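Local coordinates for protein biliverdin reductase (Synechocystis sp., PDB 5B3V) that probably reduces biliverdin to bilirubin with NADPH as hydride donor, as a member of the Gfo/Idh/MocA oxidoreductase family, at residues A184-I189 with L312-V317; F180-A185 with D319-A324; L103-A108 with H129-E134. All blocks are in the same frame, centred on the assembly; numbering follows the deposited sequence.

Overall arrangement
All three contacts are buried, but their depth and chemistry differ. The centre of contact 3 lies about 5 Å from the centre of the chain, that of contact 1 about 8 Å and that of contact 2 about 13 Å, where Asp319 is partly exposed. Contacts 1 and 2 share Ala184, Ala185 and the helix 308-324; neither has a hydrogen bond across it, and both rest on apolar packing. Contact 3, in the Rossmann part, instead pairs two parallel strands through backbone hydrogen bonds and gathers carboxylates and rings beside NADP. Contacts 1 and 3 meet where Ser187 OG and Tyr105 OH lie 2.8 Å apart, close to biliverdin, while the backbone O of Val183 in contact 2 packs on Pro106.

Contact 1: residues A184-I189 with L312-V317; sequences AALSRI and LYALEV. With BLA (biliverdine IX alpha), chain G.
Leu186 and the turn at Ala314 and Leu315 form the tight part of this helix pair. With CG anti to the backbone N (chi1 -156°), Leu186 brings CD1 to 3.6 Å from CA of Leu315, while its CG stands 3.9 Å from CB of Ala314. The methyl-sized Ala314 suits a close approach, its CA being 6.2 Å from CA of Ile189. Further along, Ile189 and Val317 cross obliquely, with CG2 of Ile189 3.8 Å from CG1 of Val317. No hydrogen bond joins the two segments. The looser side belongs to Tyr313 and Glu316, partly exposed residues that make no contact with 184-189.

The other flank of 184-189 is polar and grips biliverdin. Ser187 OG donates to O2D of one propionate at 2.9 Å. Arg188 NH1 donates to O1A of the other at 2.8 Å and 159°, with O1A in the guanidinium plane at its edge, and NH2 reaches O2A at 3.3 Å. A leucine in place of Arg188 would remove this guanidinium, and the propionate would probably lose the bonds from NH1 and NH2 and turn more easily, although Tyr105 OH also bonds O1A. Arg188 lies on Val236 and Tyr238 of strand 233-241, its NE bonded to Thr160, whereas Leu312 extends the packing from helix 308-324 onto Tyr111, Lys115 and Gln118 of helix 111-124.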
loop_
_atom_site.group_PDB
_atom_site.type_symbol
_atom_site.label_atom_id
_atom_site.label_comp_id
_atom_site.label_asym_id
_atom_site.label_seq_id
_atom_site.Cartn_x
_atom_site.Cartn_y
_atom_site.Cartn_z
ATOM N N ALA A 184 5.814 -3.576 -4.352
ATOM C CA ALA A 184 4.587 -4.145 -3.808
ATOM C C ALA A 184 4.397 -3.753 -2.348
ATOM O O ALA A 184 3.284 -3.404 -1.936
ATOM C CB ALA A 184 4.607 -5.664 -3.967
ATOM N N ALA A 185 5.463 -3.793 -1.554
ATOM C CA ALA A 185 5.408 -3.355 -0.157
ATOM C C ALA A 185 5.775 -1.875 -0.051
ATOM O O ALA A 185 6.668 -1.464 0.691
ATOM C CB ALA A 185 6.320 -4.221 0.707
ATOM N N LEU A 186 5.031 -1.073 -0.819
ATOM C CA LEU A 186 5.291 0.357 -0.942
ATOM C C LEU A 186 5.205 1.087 0.393
ATOM O O LEU A 186 5.823 2.146 0.549
ATOM C CB LEU A 186 4.294 0.953 -1.939
ATOM C CG LEU A 186 4.632 2.248 -2.673
ATOM C CD1 LEU A 186 5.498 1.928 -3.875
ATOM C CD2 LEU A 186 3.362 2.962 -3.108
ATOM N N SER A 187 4.470 0.538 1.360
ATOM C CA SER A 187 4.264 1.217 2.634
ATOM C C SER A 187 5.549 1.370 3.437
ATOM O O SER A 187 5.620 2.248 4.305
ATOM C CB SER A 187 3.218 0.460 3.451
ATOM O OG SER A 187 3.474 -0.932 3.425
ATOM N N ARG A 188 6.560 0.535 3.177
ATOM C CA ARG A 188 7.841 0.684 3.859
ATOM C C ARG A 188 8.504 2.005 3.484
ATOM O O ARG A 188 8.889 2.791 4.358
ATOM C CB ARG A 188 8.766 -0.485 3.512
ATOM C CG ARG A 188 8.123 -1.859 3.580
ATOM C CD ARG A 188 7.493 -2.135 4.930
ATOM N NE ARG A 188 6.949 -3.486 4.991
ATOM C CZ ARG A 188 5.767 -3.835 4.494
ATOM N NH1 ARG A 188 5.007 -2.929 3.893
ATOM N NH2 ARG A 188 5.348 -5.088 4.588
ATOM N N ILE A 189 8.644 2.262 2.182
ATOM C CA ILE A 189 9.270 3.499 1.725
ATOM C C ILE A 189 8.359 4.690 1.999
ATOM O O ILE A 189 8.809 5.735 2.486
ATOM C CB ILE A 189 9.628 3.388 0.233
ATOM C CG1 ILE A 189 10.759 2.380 0.031
ATOM C CG2 ILE A 189 10.004 4.744 -0.342
ATOM C CD1 ILE A 189 10.974 2.012 -1.411
ATOM N N LEU A 312 2.673 8.391 -5.858
ATOM C CA LEU A 312 3.507 8.249 -7.047
ATOM C C LEU A 312 4.979 8.456 -6.724
ATOM O O LEU A 312 5.842 7.822 -7.341
ATOM C CB LEU A 312 3.064 9.229 -8.138
ATOM C CG LEU A 312 3.968 9.239 -9.374
ATOM C CD1 LEU A 312 3.666 8.050 -10.274
ATOM C CD2 LEU A 312 3.870 10.551 -10.143
ATOM N N TYR A 313 5.293 9.323 -5.759
ATOM C CA TYR A 313 6.696 9.519 -5.410
ATOM C C TYR A 313 7.270 8.292 -4.716
ATOM O O TYR A 313 8.426 7.922 -4.954
ATOM C CB TYR A 313 6.882 10.747 -4.523
ATOM C CG TYR A 313 8.342 10.997 -4.257
ATOM C CD1 TYR A 313 9.199 11.320 -5.299
ATOM C CD2 TYR A 313 8.877 10.881 -2.979
ATOM C CE1 TYR A 313 10.540 11.539 -5.081
ATOM C CE2 TYR A 313 10.224 11.101 -2.749
ATOM C CZ TYR A 313 11.049 11.429 -3.804
ATOM O OH TYR A 313 12.390 11.648 -3.586
ATOM N N ALA A 314 6.485 7.662 -3.841
ATOM C CA ALA A 314 6.930 6.430 -3.198
ATOM C C ALA A 314 7.242 5.362 -4.237
ATOM O O ALA A 314 8.272 4.683 -4.160
ATOM C CB ALA A 314 5.864 5.934 -2.224
ATOM N N LEU A 315 6.349 5.197 -5.215
ATOM C CA LEU A 315 6.601 4.273 -6.314
ATOM C C LEU A 315 7.874 4.641 -7.063
ATOM O O LEU A 315 8.635 3.760 -7.478
ATOM C CB LEU A 315 5.396 4.255 -7.258
ATOM C CG LEU A 315 5.519 3.518 -8.593
ATOM C CD1 LEU A 315 5.806 2.037 -8.390
ATOM C CD2 LEU A 315 4.254 3.719 -9.416
ATOM N N GLU A 316 8.135 5.942 -7.225
ATOM C CA GLU A 316 9.330 6.360 -7.952
ATOM C C GLU A 316 10.593 5.897 -7.240
ATOM O O GLU A 316 11.499 5.334 -7.864
ATOM C CB GLU A 316 9.349 7.876 -8.136
ATOM C CG GLU A 316 10.309 8.325 -9.230
ATOM C CD GLU A 316 10.566 9.815 -9.217
ATOM O OE1 GLU A 316 9.834 10.540 -8.512
ATOM O OE2 GLU A 316 11.499 10.264 -9.916
ATOM N N VAL A 317 10.667 6.130 -5.929
ATOM C CA VAL A 317 11.804 5.644 -5.152
ATOM C C VAL A 317 11.892 4.125 -5.234
ATOM O O VAL A 317 12.978 3.557 -5.401
ATOM C CB VAL A 317 11.699 6.125 -3.693
ATOM C CG1 VAL A 317 12.740 5.430 -2.827
ATOM C CG2 VAL A 317 11.861 7.637 -3.623
HETATM C CHA BLA G . -0.366 -4.613 4.334
HETATM N NA BLA G . -1.218 -7.018 3.968
HETATM C C1A BLA G . -0.655 -5.892 3.506
HETATM C C2A BLA G . -0.349 -6.068 2.214
HETATM C C3A BLA G . -0.763 -7.281 1.869
HETATM C C4A BLA G . -1.281 -7.870 2.941
HETATM C CMA BLA G . -0.637 -7.914 0.477
HETATM C CAA BLA G . 0.289 -5.058 1.239
HETATM C CBA BLA G . 1.760 -5.338 0.855
HETATM C CGA BLA G . 2.726 -5.287 2.044
HETATM O O1A BLA G . 2.861 -4.180 2.611
HETATM O O2A BLA G . 3.348 -6.335 2.326
HETATM C CHB BLA G . -1.850 -9.305 2.926
HETATM N NB BLA G . -1.858 -9.437 5.506
HETATM C C1B BLA G . -2.007 -9.984 4.299
HETATM C C2B BLA G . -2.342 -11.259 4.452
HETATM C C3B BLA G . -2.407 -11.524 5.748
HETATM C C4B BLA G . -2.101 -10.400 6.407
HETATM C CMB BLA G . -2.615 -12.256 3.324
HETATM O OB BLA G . -2.028 -10.143 7.741
HETATM C CAB BLA G . -2.719 -12.730 6.235
HETATM C CBB BLA G . -2.770 -12.909 7.756
HETATM N NC BLA G . -4.041 -7.502 6.483
HETATM C C1C BLA G . -4.694 -8.665 6.501
HETATM C C2C BLA G . -5.179 -8.883 7.720
HETATM C C3C BLA G . -4.832 -7.834 8.488
HETATM C C4C BLA G . -4.132 -7.007 7.713
HETATM C CMC BLA G . -5.981 -10.158 8.053
HETATM O OC BLA G . -4.794 -9.451 5.396
HETATM C CAC BLA G . -5.057 -7.535 9.780
HETATM C CBC BLA G . -5.880 -8.463 10.681
HETATM C CHD BLA G . -3.546 -5.677 8.212
HETATM N ND BLA G . -2.019 -5.462 6.119
HETATM C C1D BLA G . -2.537 -5.001 7.261
HETATM C C2D BLA G . -2.031 -3.802 7.493
HETATM C C3D BLA G . -1.209 -3.490 6.504
HETATM C C4D BLA G . -1.194 -4.517 5.643
HETATM C CMD BLA G . -2.349 -2.917 8.699
HETATM C CAD BLA G . -0.448 -2.158 6.470
HETATM C CBD BLA G . 0.999 -2.444 6.842
HETATM C CGD BLA G . 1.861 -1.191 6.945
HETATM O O1D BLA G . 1.476 -0.336 7.769
HETATM O O2D BLA G . 2.922 -1.157 6.283
#

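Contact 2: residues F180-A185 with D319-A324; sequences FPLVAA and DLCAQA. With BLA (biliverdine IX alpha), chain G.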
loop_
_atom_site.group_PDB
_atom_site.type_symbol
_atom_site.label_atom_id
_atom_site.label_comp_id
_atom_site.label_asym_id
_atom_site.label_seq_id
_atom_site.Cartn_x
_atom_site.Cartn_y
_atom_site.Cartn_z
ATOM N N PHE A 180 8.225 -6.266 -8.079
ATOM C CA PHE A 180 9.384 -6.049 -7.228
ATOM C C PHE A 180 8.919 -5.859 -5.786
ATOM O O PHE A 180 8.012 -5.053 -5.533
ATOM C CB PHE A 180 10.188 -4.841 -7.703
ATOM C CG PHE A 180 11.431 -4.590 -6.900
ATOM C CD1 PHE A 180 12.494 -5.480 -6.943
ATOM C CD2 PHE A 180 11.537 -3.466 -6.103
ATOM C CE1 PHE A 180 13.638 -5.252 -6.200
ATOM C CE2 PHE A 180 12.679 -3.231 -5.361
ATOM C CZ PHE A 180 13.731 -4.127 -5.410
ATOM N N PRO A 181 9.494 -6.589 -4.824
ATOM C CA PRO A 181 8.926 -6.594 -3.462
ATOM C C PRO A 181 8.804 -5.219 -2.828
ATOM O O PRO A 181 7.828 -4.969 -2.110
ATOM C CB PRO A 181 9.902 -7.492 -2.693
ATOM C CG PRO A 181 10.445 -8.413 -3.735
ATOM C CD PRO A 181 10.569 -7.584 -4.979
ATOM N N LEU A 182 9.760 -4.317 -3.060
ATOM C CA LEU A 182 9.649 -2.979 -2.488
ATOM C C LEU A 182 8.663 -2.100 -3.244
ATOM O O LEU A 182 8.187 -1.106 -2.684
ATOM C CB LEU A 182 11.018 -2.297 -2.429
ATOM C CG LEU A 182 12.052 -2.969 -1.524
ATOM C CD1 LEU A 182 13.345 -2.169 -1.484
ATOM C CD2 LEU A 182 11.492 -3.165 -0.121
ATOM N N VAL A 183 8.351 -2.436 -4.497
ATOM C CA VAL A 183 7.238 -1.783 -5.179
ATOM C C VAL A 183 5.916 -2.268 -4.603
ATOM O O VAL A 183 4.991 -1.481 -4.369
ATOM C CB VAL A 183 7.320 -2.036 -6.695
ATOM C CG1 VAL A 183 6.011 -1.658 -7.378
ATOM C CG2 VAL A 183 8.482 -1.264 -7.294
ATOM N N ALA A 184 5.814 -3.576 -4.352
ATOM C CA ALA A 184 4.587 -4.145 -3.808
ATOM C C ALA A 184 4.397 -3.753 -2.348
ATOM O O ALA A 184 3.284 -3.404 -1.936
ATOM C CB ALA A 184 4.607 -5.664 -3.967
ATOM N N ALA A 185 5.463 -3.793 -1.554
ATOM C CA ALA A 185 5.408 -3.355 -0.157
ATOM C C ALA A 185 5.775 -1.875 -0.051
ATOM O O ALA A 185 6.668 -1.464 0.691
ATOM C CB ALA A 185 6.320 -4.221 0.707
ATOM N N ASP A 319 10.681 2.113 -7.609
ATOM C CA ASP A 319 11.091 1.720 -8.954
ATOM C C ASP A 319 12.592 1.889 -9.135
ATOM O O ASP A 319 13.240 1.094 -9.827
ATOM C CB ASP A 319 10.335 2.548 -9.992
ATOM C CG ASP A 319 10.602 2.095 -11.416
ATOM O OD1 ASP A 319 9.760 1.348 -11.935
ATOM O OD2 ASP A 319 11.627 2.479 -12.033
ATOM N N LEU A 320 13.161 2.928 -8.518
ATOM C CA LEU A 320 14.607 3.114 -8.562
ATOM C C LEU A 320 15.330 2.015 -7.793
ATOM O O LEU A 320 16.423 1.592 -8.187
ATOM C CB LEU A 320 14.977 4.486 -8.010
ATOM C CG LEU A 320 14.685 5.698 -8.895
ATOM C CD1 LEU A 320 14.857 6.977 -8.093
ATOM C CD2 LEU A 320 15.597 5.703 -10.116
ATOM N N CYS A 321 14.749 1.556 -6.681
ATOM C CA CYS A 321 15.310 0.401 -5.989
ATOM C C CYS A 321 15.298 -0.829 -6.888
ATOM O O CYS A 321 16.221 -1.649 -6.845
ATOM C CB CYS A 321 14.538 0.128 -4.697
ATOM S SG CYS A 321 14.657 1.416 -3.437
ATOM N N ALA A 322 14.263 -0.963 -7.723
ATOM C CA ALA A 322 14.179 -2.093 -8.643
ATOM C C ALA A 322 15.228 -2.009 -9.744
ATOM O O ALA A 322 15.668 -3.041 -10.260
ATOM C CB ALA A 322 12.777 -2.167 -9.250
ATOM N N GLN A 323 15.626 -0.795 -10.128
ATOM C CA GLN A 323 16.709 -0.646 -11.094
ATOM C C GLN A 323 18.061 -0.903 -10.443
ATOM O O GLN A 323 18.959 -1.474 -11.072
ATOM C CB GLN A 323 16.663 0.744 -11.727
ATOM C CG GLN A 323 15.490 0.932 -12.684
ATOM C CD GLN A 323 15.255 2.381 -13.080
ATOM O OE1 GLN A 323 16.159 3.216 -13.016
ATOM N NE2 GLN A 323 14.031 2.683 -13.499
ATOM N N ALA A 324 18.219 -0.501 -9.179
ATOM C CA ALA A 324 19.462 -0.774 -8.466
ATOM C C ALA A 324 19.716 -2.269 -8.339
ATOM O O ALA A 324 20.870 -2.699 -8.240
ATOM C CB ALA A 324 19.430 -0.114 -7.086
HETATM C CHA BLA G . -0.366 -4.613 4.334
HETATM N NA BLA G . -1.218 -7.018 3.968
HETATM C C1A BLA G . -0.655 -5.892 3.506
HETATM C C2A BLA G . -0.349 -6.068 2.214
HETATM C C3A BLA G . -0.763 -7.281 1.869
HETATM C C4A BLA G . -1.281 -7.870 2.941
HETATM C CMA BLA G . -0.637 -7.914 0.477
HETATM C CAA BLA G . 0.289 -5.058 1.239
HETATM C CBA BLA G . 1.760 -5.338 0.855
HETATM C CGA BLA G . 2.726 -5.287 2.044
HETATM O O1A BLA G . 2.861 -4.180 2.611
HETATM O O2A BLA G . 3.348 -6.335 2.326
HETATM C CHB BLA G . -1.850 -9.305 2.926
HETATM N NB BLA G . -1.858 -9.437 5.506
HETATM C C1B BLA G . -2.007 -9.984 4.299
HETATM C C2B BLA G . -2.342 -11.259 4.452
HETATM C C3B BLA G . -2.407 -11.524 5.748
HETATM C C4B BLA G . -2.101 -10.400 6.407
HETATM C CMB BLA G . -2.615 -12.256 3.324
HETATM O OB BLA G . -2.028 -10.143 7.741
HETATM C CAB BLA G . -2.719 -12.730 6.235
HETATM C CBB BLA G . -2.770 -12.909 7.756
HETATM N NC BLA G . -4.041 -7.502 6.483
HETATM C C1C BLA G . -4.694 -8.665 6.501
HETATM C C2C BLA G . -5.179 -8.883 7.720
HETATM C C3C BLA G . -4.832 -7.834 8.488
HETATM C C4C BLA G . -4.132 -7.007 7.713
HETATM C CMC BLA G . -5.981 -10.158 8.053
HETATM O OC BLA G . -4.794 -9.451 5.396
HETATM C CAC BLA G . -5.057 -7.535 9.780
HETATM C CBC BLA G . -5.880 -8.463 10.681
HETATM C CHD BLA G . -3.546 -5.677 8.212
HETATM N ND BLA G . -2.019 -5.462 6.119
HETATM C C1D BLA G . -2.537 -5.001 7.261
HETATM C C2D BLA G . -2.031 -3.802 7.493
HETATM C C3D BLA G . -1.209 -3.490 6.504
HETATM C C4D BLA G . -1.194 -4.517 5.643
HETATM C CMD BLA G . -2.349 -2.917 8.699
HETATM C CAD BLA G . -0.448 -2.158 6.470
HETATM C CBD BLA G . 0.999 -2.444 6.842
HETATM C CGD BLA G . 1.861 -1.191 6.945
HETATM O O1D BLA G . 1.476 -0.336 7.769
HETATM O O2D BLA G . 2.922 -1.157 6.283
#
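Phe180 presents a ring face to Ala322 in a CH-pi contact: CA of Ala322 is 3.7 Å from the ring centroid and only 8° off the ring normal. CG anti to the backbone N (chi1 -178°) extends the ring toward the helix 308-324, and CB of Ala322 reaches CD2 of Phe180 at 3.6 Å. Tyr327 meets the same ring with its plane inclined at about 60°.

Apolar packing continues at Cys321, whose CB makes the nearest approaches. It is met by CE2 of Phe180 at 3.9 Å and by CD1 of Leu182 at 4.1 Å. The pair belongs to the C-terminal alpha/beta domain of the Gfo/Idh/MocA family, where helices lie against a large mixed sheet: Leu182 and Cys321 both rest on Ala224 of strand 217-228. Val183 adds a methyl, CG2, 4.0 Å from the backbone N of Asp319.

No hydrogen bond crosses between the segments. Phe180 occupies the N-cap position of the short helix 181-184, and its O accepts from Ala184 N at 2.9 Å. Asp319 points its CB away from 180-185, and its OD1 accepts a hydrogen bond from Tyr111 N.

Contact 3: residues L103-A108 with H129-E134; sequences LEYPLA and HVEHIE. With NAP (NADP nicotinamide-adenine-dinucleotide phosphate), chain E.
Tyr105 takes a chi1 of 68°, which sets CG between its backbone N and carbonyl carbon and turns the ring toward Glu131, whose own side chain folds back at chi2 (-82°). The ring edge then points at the backbone of Glu131, with CD2 of Tyr105 3.3 Å from Glu131 O and that oxygen in the ring plane. One face of the ring receives the nicotinamide, C5N lying 3.4 Å from CE2 of Tyr105. The ring of His132 is nearly parallel to that of Tyr105 but slid aside, the centroids 5.5 Å apart.

Two carboxylates bond back to neighbours within 129-134. Glu131 OE2 accepts from Ile133 N at 2.8 Å through its anti lone pair, and Glu134 OE2 takes His132 ND1 on its syn side at 2.9 Å, also bonding Ser190 OG. OE2 of Glu104 and OE1 of Glu131 lie near each other, and Glu104 OE2 forms a salt bridge with Arg28.

On the sheet face that carries Leu103 and Val130, Val130 CG2 touches Leu107 CB at 3.8 Å. Straight bonds tie the backbones: Leu103 N to His129 O at 2.8 Å, and Glu131 N to Leu103 O at 174°. Helix 111-124 connects these two adjacent parallel strands as the crossover of a beta-alpha-beta unit of the Rossmann fold, and Glu104-Tyr105-Pro106, with a cis peptide before the proline, stands where many Gfo/Idh/MocA relatives carry Glu-Lys-Pro beside the nicotinamide.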
loop_
_atom_site.group_PDB
_atom_site.type_symbol
_atom_site.label_atom_id
_atom_site.label_comp_id
_atom_site.label_asym_id
_atom_site.label_seq_id
_atom_site.Cartn_x
_atom_site.Cartn_y
_atom_site.Cartn_z
ATOM N N LEU A 103 -7.474 2.786 -5.704
ATOM C CA LEU A 103 -6.574 1.643 -5.744
ATOM C C LEU A 103 -5.994 1.376 -4.365
ATOM O O LEU A 103 -5.708 2.306 -3.605
ATOM C CB LEU A 103 -5.421 1.854 -6.734
ATOM C CG LEU A 103 -5.680 1.813 -8.239
ATOM C CD1 LEU A 103 -5.212 3.101 -8.886
ATOM C CD2 LEU A 103 -4.973 0.617 -8.858
ATOM N N GLU A 104 -5.848 0.096 -4.050
ATOM C CA GLU A 104 -4.942 -0.329 -2.999
ATOM C C GLU A 104 -3.526 -0.294 -3.556
ATOM O O GLU A 104 -3.300 -0.658 -4.713
ATOM C CB GLU A 104 -5.301 -1.739 -2.535
ATOM C CG GLU A 104 -6.148 -1.817 -1.275
ATOM C CD GLU A 104 -7.493 -1.129 -1.418
ATOM O OE1 GLU A 104 -8.383 -1.689 -2.089
ATOM O OE2 GLU A 104 -7.662 -0.028 -0.855
ATOM N N TYR A 105 -2.574 0.164 -2.749
ATOM C CA TYR A 105 -1.207 0.321 -3.248
ATOM C C TYR A 105 -0.622 -1.035 -3.653
ATOM O O TYR A 105 -1.002 -2.063 -3.095
ATOM C CB TYR A 105 -0.316 1.023 -2.209
ATOM C CG TYR A 105 0.001 0.250 -0.939
ATOM C CD1 TYR A 105 0.901 -0.811 -0.945
ATOM C CD2 TYR A 105 -0.561 0.622 0.276
ATOM C CE1 TYR A 105 1.202 -1.502 0.210
ATOM C CE2 TYR A 105 -0.260 -0.060 1.438
ATOM C CZ TYR A 105 0.618 -1.121 1.399
ATOM O OH TYR A 105 0.917 -1.803 2.554
ATOM N N PRO A 106 0.303 -1.045 -4.629
ATOM C CA PRO A 106 0.866 0.103 -5.345
ATOM C C PRO A 106 -0.041 0.642 -6.443
ATOM O O PRO A 106 -0.901 -0.080 -6.950
ATOM C CB PRO A 106 2.148 -0.469 -5.946
ATOM C CG PRO A 106 1.794 -1.884 -6.228
ATOM C CD PRO A 106 0.899 -2.311 -5.091
ATOM N N LEU A 107 0.153 1.918 -6.783
ATOM C CA LEU A 107 -0.502 2.509 -7.944
ATOM C C LEU A 107 -0.277 1.653 -9.185
ATOM O O LEU A 107 -1.228 1.223 -9.848
ATOM C CB LEU A 107 0.027 3.932 -8.147
ATOM C CG LEU A 107 -0.282 4.696 -9.434
ATOM C CD1 LEU A 107 -1.778 4.797 -9.669
ATOM C CD2 LEU A 107 0.352 6.080 -9.389
ATOM N N ALA A 108 0.986 1.384 -9.497
ATOM C CA ALA A 108 1.356 0.497 -10.587
ATOM C C ALA A 108 2.664 -0.185 -10.207
ATOM O O ALA A 108 3.242 0.087 -9.151
ATOM C CB ALA A 108 1.468 1.262 -11.909
ATOM N N HIS A 129 -7.140 7.901 -6.581
ATOM C CA HIS A 129 -6.651 7.843 -5.212
ATOM C C HIS A 129 -6.024 6.483 -4.950
ATOM O O HIS A 129 -6.605 5.448 -5.294
ATOM C CB HIS A 129 -7.784 8.098 -4.216
ATOM C CG HIS A 129 -7.440 7.729 -2.807
ATOM N ND1 HIS A 129 -6.562 8.462 -2.036
ATOM C CD2 HIS A 129 -7.848 6.695 -2.032
ATOM C CE1 HIS A 129 -6.451 7.900 -0.846
ATOM N NE2 HIS A 129 -7.220 6.826 -0.818
ATOM N N VAL A 130 -4.838 6.490 -4.349
ATOM C CA VAL A 130 -4.185 5.277 -3.872
ATOM C C VAL A 130 -4.320 5.231 -2.358
ATOM O O VAL A 130 -3.973 6.194 -1.662
ATOM C CB VAL A 130 -2.708 5.219 -4.296
ATOM C CG1 VAL A 130 -2.051 3.959 -3.742
ATOM C CG2 VAL A 130 -2.592 5.260 -5.809
ATOM N N GLU A 131 -4.838 4.118 -1.851
ATOM C CA GLU A 131 -4.970 3.937 -0.415
ATOM C C GLU A 131 -3.600 3.716 0.216
ATOM O O GLU A 131 -2.745 3.021 -0.340
ATOM C CB GLU A 131 -5.904 2.759 -0.125
ATOM C CG GLU A 131 -5.713 2.070 1.222
ATOM C CD GLU A 131 -4.582 1.056 1.209
ATOM O OE1 GLU A 131 -4.504 0.265 0.250
ATOM O OE2 GLU A 131 -3.764 1.068 2.149
ATOM N N HIS A 132 -3.395 4.315 1.399
ATOM C CA HIS A 132 -2.157 4.147 2.168
ATOM C C HIS A 132 -2.529 4.085 3.650
ATOM O O HIS A 132 -2.426 5.073 4.380
ATOM C CB HIS A 132 -1.162 5.268 1.883
ATOM C CG HIS A 132 -0.467 5.134 0.564
ATOM N ND1 HIS A 132 0.723 4.451 0.419
ATOM C CD2 HIS A 132 -0.794 5.591 -0.667
ATOM C CE1 HIS A 132 1.099 4.495 -0.846
ATOM N NE2 HIS A 132 0.197 5.179 -1.526
ATOM N N ILE A 133 -2.949 2.896 4.095
ATOM C CA ILE A 133 -3.384 2.711 5.475
ATOM C C ILE A 133 -2.234 2.707 6.470
ATOM O O ILE A 133 -2.477 2.835 7.675
ATOM C CB ILE A 133 -4.197 1.408 5.632
ATOM C CG1 ILE A 133 -3.390 0.196 5.158
ATOM C CG2 ILE A 133 -5.518 1.510 4.885
ATOM C CD1 ILE A 133 -4.120 -1.125 5.322
ATOM N N GLU A 134 -0.988 2.560 6.009
ATOM C CA GLU A 134 0.144 2.700 6.918
ATOM C C GLU A 134 0.273 4.120 7.445
ATOM O O GLU A 134 0.884 4.324 8.500
ATOM C CB GLU A 134 1.452 2.288 6.237
ATOM C CG GLU A 134 2.044 3.315 5.280
ATOM C CD GLU A 134 1.386 3.301 3.913
ATOM O OE1 GLU A 134 0.316 2.674 3.767
ATOM O OE2 GLU A 134 1.951 3.904 2.980
HETATM P PA NAP E . -5.868 -11.240 -1.356
HETATM O O1A NAP E . -6.658 -11.354 -0.113
HETATM O O2A NAP E . -5.038 -12.380 -1.792
HETATM O O5B NAP E . -6.907 -10.902 -2.545
HETATM C C5B NAP E . -6.632 -10.923 -3.948
HETATM C C4B NAP E . -7.911 -11.136 -4.804
HETATM O O4B NAP E . -6.867 -11.807 -5.602
HETATM C C3B NAP E . -8.894 -12.327 -5.012
HETATM O O3B NAP E . -9.893 -11.978 -5.976
HETATM C C2B NAP E . -7.875 -13.277 -5.552
HETATM O O2B NAP E . -8.351 -14.534 -6.120
HETATM C C1B NAP E . -7.518 -12.351 -6.717
HETATM N N9A NAP E . -6.477 -13.006 -7.512
HETATM C C8A NAP E . -5.571 -13.851 -7.029
HETATM N N7A NAP E . -4.831 -14.275 -8.049
HETATM C C5A NAP E . -5.297 -13.716 -9.165
HETATM C C6A NAP E . -4.895 -13.827 -10.432
HETATM N N6A NAP E . -3.854 -14.626 -10.645
HETATM N N1A NAP E . -5.503 -13.172 -11.433
HETATM C C2A NAP E . -6.590 -12.350 -11.124
HETATM N N3A NAP E . -6.993 -12.251 -9.783
HETATM C C4A NAP E . -6.346 -12.958 -8.839
HETATM O O3 NAP E . -4.863 -9.977 -1.202
HETATM P PN NAP E . -5.095 -8.514 -0.553
HETATM O O1N NAP E . -4.142 -8.349 0.563
HETATM O O2N NAP E . -6.544 -8.329 -0.324
HETATM O O5D NAP E . -4.646 -7.516 -1.736
HETATM C C5D NAP E . -5.391 -6.757 -2.684
HETATM C C4D NAP E . -4.415 -5.712 -3.305
HETATM O O4D NAP E . -4.314 -5.381 -1.851
HETATM C C3D NAP E . -2.871 -5.581 -3.428
HETATM O O3D NAP E . -2.548 -4.338 -4.052
HETATM C C2D NAP E . -2.518 -5.547 -1.989
HETATM O O2D NAP E . -1.136 -5.211 -1.822
HETATM C C1D NAP E . -3.353 -4.342 -1.717
HETATM N N1N NAP E . -3.245 -3.998 -0.286
HETATM C C2N NAP E . -3.686 -4.921 0.661
HETATM C C3N NAP E . -3.594 -4.621 2.013
HETATM C C7N NAP E . -4.050 -5.533 2.951
HETATM O O7N NAP E . -4.435 -6.652 2.624
HETATM N N7N NAP E . -3.996 -5.113 4.203
HETATM C C4N NAP E . -3.094 -3.394 2.434
HETATM C C5N NAP E . -2.649 -2.473 1.494
HETATM C C6N NAP E . -2.728 -2.768 0.138
HETATM P P2B NAP E . -9.045 -15.764 -5.381
HETATM O O1X NAP E . -8.404 -16.900 -6.054
HETATM O O2X NAP E . -8.710 -15.582 -3.962
HETATM O O3X NAP E . -10.479 -15.580 -5.700
#